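Local coordinates for haloacid dehalogenase domain protein hydrolase (Planctomyces limnophilus, PDB 4OVY) that probably acts as a hydrolase of the haloacid dehalogenase superfamily, a putative phosphatase, and binds a calcium ion, at residues A231-Y239 and S272-A280. Residues are numbered along the deposited sequence; the frame is centred on the assembly and turned at random.
Sequences AVGNSDGDY and SPFGRLDRA. With CA (calcium ion), chain J.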
loop_
_atom_site.group_PDB
_atom_site.type_symbol
_atom_site.label_atom_id
_atom_site.label_comp_id
_atom_site.label_asym_id
_atom_site.label_seq_id
_atom_site.Cartn_x
_atom_site.Cartn_y
_atom_site.Cartn_z
ATOM N N ALA A 231 -0.101 17.651 -2.774
ATOM C CA ALA A 231 0.595 16.885 -3.801
ATOM C C ALA A 231 1.531 17.783 -4.579
ATOM O O ALA A 231 1.234 18.955 -4.806
ATOM C CB ALA A 231 -0.391 16.209 -4.739
ATOM N N VAL A 232 2.664 17.218 -4.978
ATOM C CA VAL A 232 3.635 17.912 -5.795
ATOM C C VAL A 232 4.013 17.041 -6.990
ATOM O O VAL A 232 4.350 15.864 -6.840
ATOM C CB VAL A 232 4.910 18.281 -5.009
ATOM C CG1 VAL A 232 5.803 19.177 -5.855
ATOM C CG2 VAL A 232 4.550 18.948 -3.682
ATOM N N GLY A 233 3.944 17.637 -8.174
ATOM C CA GLY A 233 4.314 16.964 -9.412
ATOM C C GLY A 233 5.092 17.916 -10.294
ATOM O O GLY A 233 5.496 18.996 -9.840
ATOM N N ASN A 234 5.316 17.521 -11.547
ATOM C CA ASN A 234 6.014 18.388 -12.501
ATOM C C ASN A 234 5.569 18.240 -13.958
ATOM O O ASN A 234 5.986 19.027 -14.799
ATOM C CB ASN A 234 7.517 18.138 -12.452
ATOM C CG ASN A 234 7.896 16.807 -13.066
ATOM O OD1 ASN A 234 7.524 15.758 -12.557
ATOM N ND2 ASN A 234 8.623 16.844 -14.176
ATOM N N SER A 235 4.748 17.243 -14.269
ATOM C CA SER A 235 4.417 16.974 -15.664
ATOM C C SER A 235 2.926 16.741 -15.849
ATOM O O SER A 235 2.164 16.643 -14.885
ATOM C CB SER A 235 5.208 15.760 -16.149
ATOM O OG SER A 235 4.624 14.555 -15.672
ATOM N N ASP A 236 2.509 16.643 -17.102
ATOM C CA ASP A 236 1.109 16.393 -17.406
ATOM C C ASP A 236 0.622 15.035 -16.900
ATOM O O ASP A 236 -0.562 14.867 -16.658
ATOM C CB ASP A 236 0.851 16.550 -18.903
ATOM C CG ASP A 236 0.861 18.004 -19.348
ATOM O OD1 ASP A 236 1.071 18.921 -18.503
ATOM O OD2 ASP A 236 0.656 18.238 -20.560
ATOM N N GLY A 237 1.537 14.081 -16.729
ATOM C CA GLY A 237 1.221 12.813 -16.072
ATOM C C GLY A 237 0.772 12.932 -14.617
ATOM O O GLY A 237 0.216 11.984 -14.071
ATOM N N ASP A 238 1.004 14.096 -14.003
ATOM C CA ASP A 238 0.572 14.390 -12.634
ATOM C C ASP A 238 -0.766 15.129 -12.537
ATOM O O ASP A 238 -1.232 15.418 -11.429
ATOM C CB ASP A 238 1.649 15.235 -11.935
ATOM C CG ASP A 238 2.947 14.487 -11.765
ATOM O OD1 ASP A 238 2.895 13.355 -11.245
ATOM O OD2 ASP A 238 4.008 15.025 -12.144
ATOM N N TYR A 239 -1.392 15.411 -13.679
ATOM C CA TYR A 239 -2.604 16.242 -13.721
ATOM C C TYR A 239 -3.715 15.678 -12.839
ATOM O O TYR A 239 -4.271 16.393 -12.020
ATOM C CB TYR A 239 -3.119 16.396 -15.163
ATOM C CG TYR A 239 -4.158 17.489 -15.362
ATOM C CD1 TYR A 239 -5.459 17.338 -14.892
ATOM C CD2 TYR A 239 -3.849 18.658 -16.052
ATOM C CE1 TYR A 239 -6.415 18.325 -15.078
ATOM C CE2 TYR A 239 -4.804 19.649 -16.250
ATOM C CZ TYR A 239 -6.083 19.476 -15.753
ATOM O OH TYR A 239 -7.048 20.445 -15.932
ATOM N N SER A 272 9.176 18.662 -24.296
ATOM C CA SER A 272 10.093 17.659 -23.787
ATOM C C SER A 272 9.519 16.262 -23.955
ATOM O O SER A 272 8.374 16.025 -23.604
ATOM C CB SER A 272 10.381 17.899 -22.309
ATOM O OG SER A 272 11.395 17.021 -21.861
ATOM N N PRO A 273 10.314 15.329 -24.491
ATOM C CA PRO A 273 9.849 13.946 -24.500
ATOM C C PRO A 273 9.775 13.339 -23.091
ATOM O O PRO A 273 8.977 12.441 -22.859
ATOM C CB PRO A 273 10.888 13.220 -25.357
ATOM C CG PRO A 273 12.082 14.099 -25.402
ATOM C CD PRO A 273 11.607 15.504 -25.176
ATOM N N PHE A 274 10.596 13.832 -22.165
ATOM C CA PHE A 274 10.599 13.344 -20.789
ATOM C C PHE A 274 10.078 14.432 -19.857
ATOM O O PHE A 274 10.583 15.549 -19.868
ATOM C CB PHE A 274 12.015 12.920 -20.393
ATOM C CG PHE A 274 12.572 11.822 -21.261
ATOM C CD1 PHE A 274 12.146 10.512 -21.092
ATOM C CD2 PHE A 274 13.505 12.098 -22.253
ATOM C CE1 PHE A 274 12.639 9.492 -21.891
ATOM C CE2 PHE A 274 14.006 11.079 -23.054
ATOM C CZ PHE A 274 13.567 9.777 -22.878
ATOM N N GLY A 275 9.061 14.107 -19.064
ATOM C CA GLY A 275 8.479 15.073 -18.132
ATOM C C GLY A 275 7.785 16.242 -18.811
ATOM O O GLY A 275 7.858 17.380 -18.334
ATOM N N ARG A 276 7.103 15.964 -19.921
ATOM C CA ARG A 276 6.382 16.997 -20.654
ATOM C C ARG A 276 5.370 17.691 -19.749
ATOM O O ARG A 276 4.562 17.042 -19.090
ATOM C CB ARG A 276 5.660 16.424 -21.881
ATOM C CG ARG A 276 5.138 17.500 -22.829
ATOM C CD ARG A 276 4.330 16.914 -23.976
ATOM N NE ARG A 276 5.060 15.869 -24.694
ATOM C CZ ARG A 276 5.923 16.069 -25.695
ATOM N NH1 ARG A 276 6.200 17.289 -26.139
ATOM N NH2 ARG A 276 6.518 15.026 -26.263
ATOM N N LEU A 277 5.444 19.015 -19.728
ATOM C CA LEU A 277 4.576 19.861 -18.917
ATOM C C LEU A 277 3.950 20.886 -19.851
ATOM O O LEU A 277 4.653 21.709 -20.429
ATOM C CB LEU A 277 5.393 20.558 -17.825
ATOM C CG LEU A 277 4.638 21.589 -16.972
ATOM C CD1 LEU A 277 3.460 20.947 -16.248
ATOM C CD2 LEU A 277 5.573 22.287 -15.995
ATOM N N ASP A 278 2.631 20.823 -19.998
ATOM C CA ASP A 278 1.923 21.629 -20.982
ATOM C C ASP A 278 0.509 21.911 -20.497
ATOM O O ASP A 278 0.208 23.028 -20.084
ATOM C CB ASP A 278 1.933 20.913 -22.332
ATOM C CG ASP A 278 1.179 21.661 -23.422
ATOM O OD1 ASP A 278 0.934 22.882 -23.311
ATOM O OD2 ASP A 278 0.844 21.005 -24.417
ATOM N N ARG A 279 -0.344 20.893 -20.512
ATOM C CA ARG A 279 -1.735 21.057 -20.093
ATOM C C ARG A 279 -1.847 21.486 -18.625
ATOM O O ARG A 279 -2.664 22.352 -18.279
ATOM C CB ARG A 279 -2.520 19.761 -20.321
ATOM C CG ARG A 279 -2.420 19.181 -21.731
ATOM C CD ARG A 279 -2.788 20.195 -22.794
ATOM N NE ARG A 279 -2.560 19.684 -24.140
ATOM C CZ ARG A 279 -2.757 20.390 -25.247
ATOM N NH1 ARG A 279 -3.202 21.641 -25.177
ATOM N NH2 ARG A 279 -2.513 19.843 -26.434
ATOM N N ALA A 280 -1.024 20.892 -17.769
ATOM C CA ALA A 280 -1.046 21.221 -16.345
ATOM C C ALA A 280 -0.574 22.650 -16.085
ATOM O O ALA A 280 -1.079 23.317 -15.180
ATOM C CB ALA A 280 -0.198 20.232 -15.551
HETATM CA CA CA J . 7.372 13.499 -13.405
HETATM O O HOH W 1 8.312 19.215 -16.198
HETATM O O HOH W 2 4.705 12.758 -13.929
HETATM O O HOH W 3 3.692 14.230 -19.393
HETATM O O HOH W 4 7.998 13.005 -15.336
#
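Asp236, in the metal-binding loop that follows strand 230-233, carries a polar anchor: its carboxylate is seated on the backbone N-H groups at the start of helix 279-287. Three of them converge on it. Asp236 OD1 accepts Asp278 N at 2.9 Å and Ala280 N at 3.0 Å, the two donors approaching from opposite faces of the carboxylate plane. Arg279 N reaches Asp236 OD2 at 2.8 Å on the syn side. CG lies anti to the carbonyl carbon (chi1 -74°), which carries the carboxylate across to this helix end; there the acid would probably be stabilised as its anion. With an alanine in place of Asp236, the three N-H groups are likely to be left without their acceptor and the helix start without this negative charge. The backbone adds a fourth, nearly straight bond, Asp236 N to Arg276 O (2.9 Å, 172°). Beside it, Leu277 packs its CB against Asn234 O at 3.4 Å, and Tyr239 lays CD2 4.0 Å from Ala280 CB, its hydroxyl bonded to Asp283. A water bridges Asn234 to Gly275 O. Within the loop, Asp238 OD2 accepts both Asn234 N and Ser235 N, bracing the turn from which Asn234 OD1 binds calcium at 2.4 Å. Asp42 and Asp44 complete the protein ligands of this site, consistent with the HAD-type metal centre at the strand ends of a Rossmann-like core.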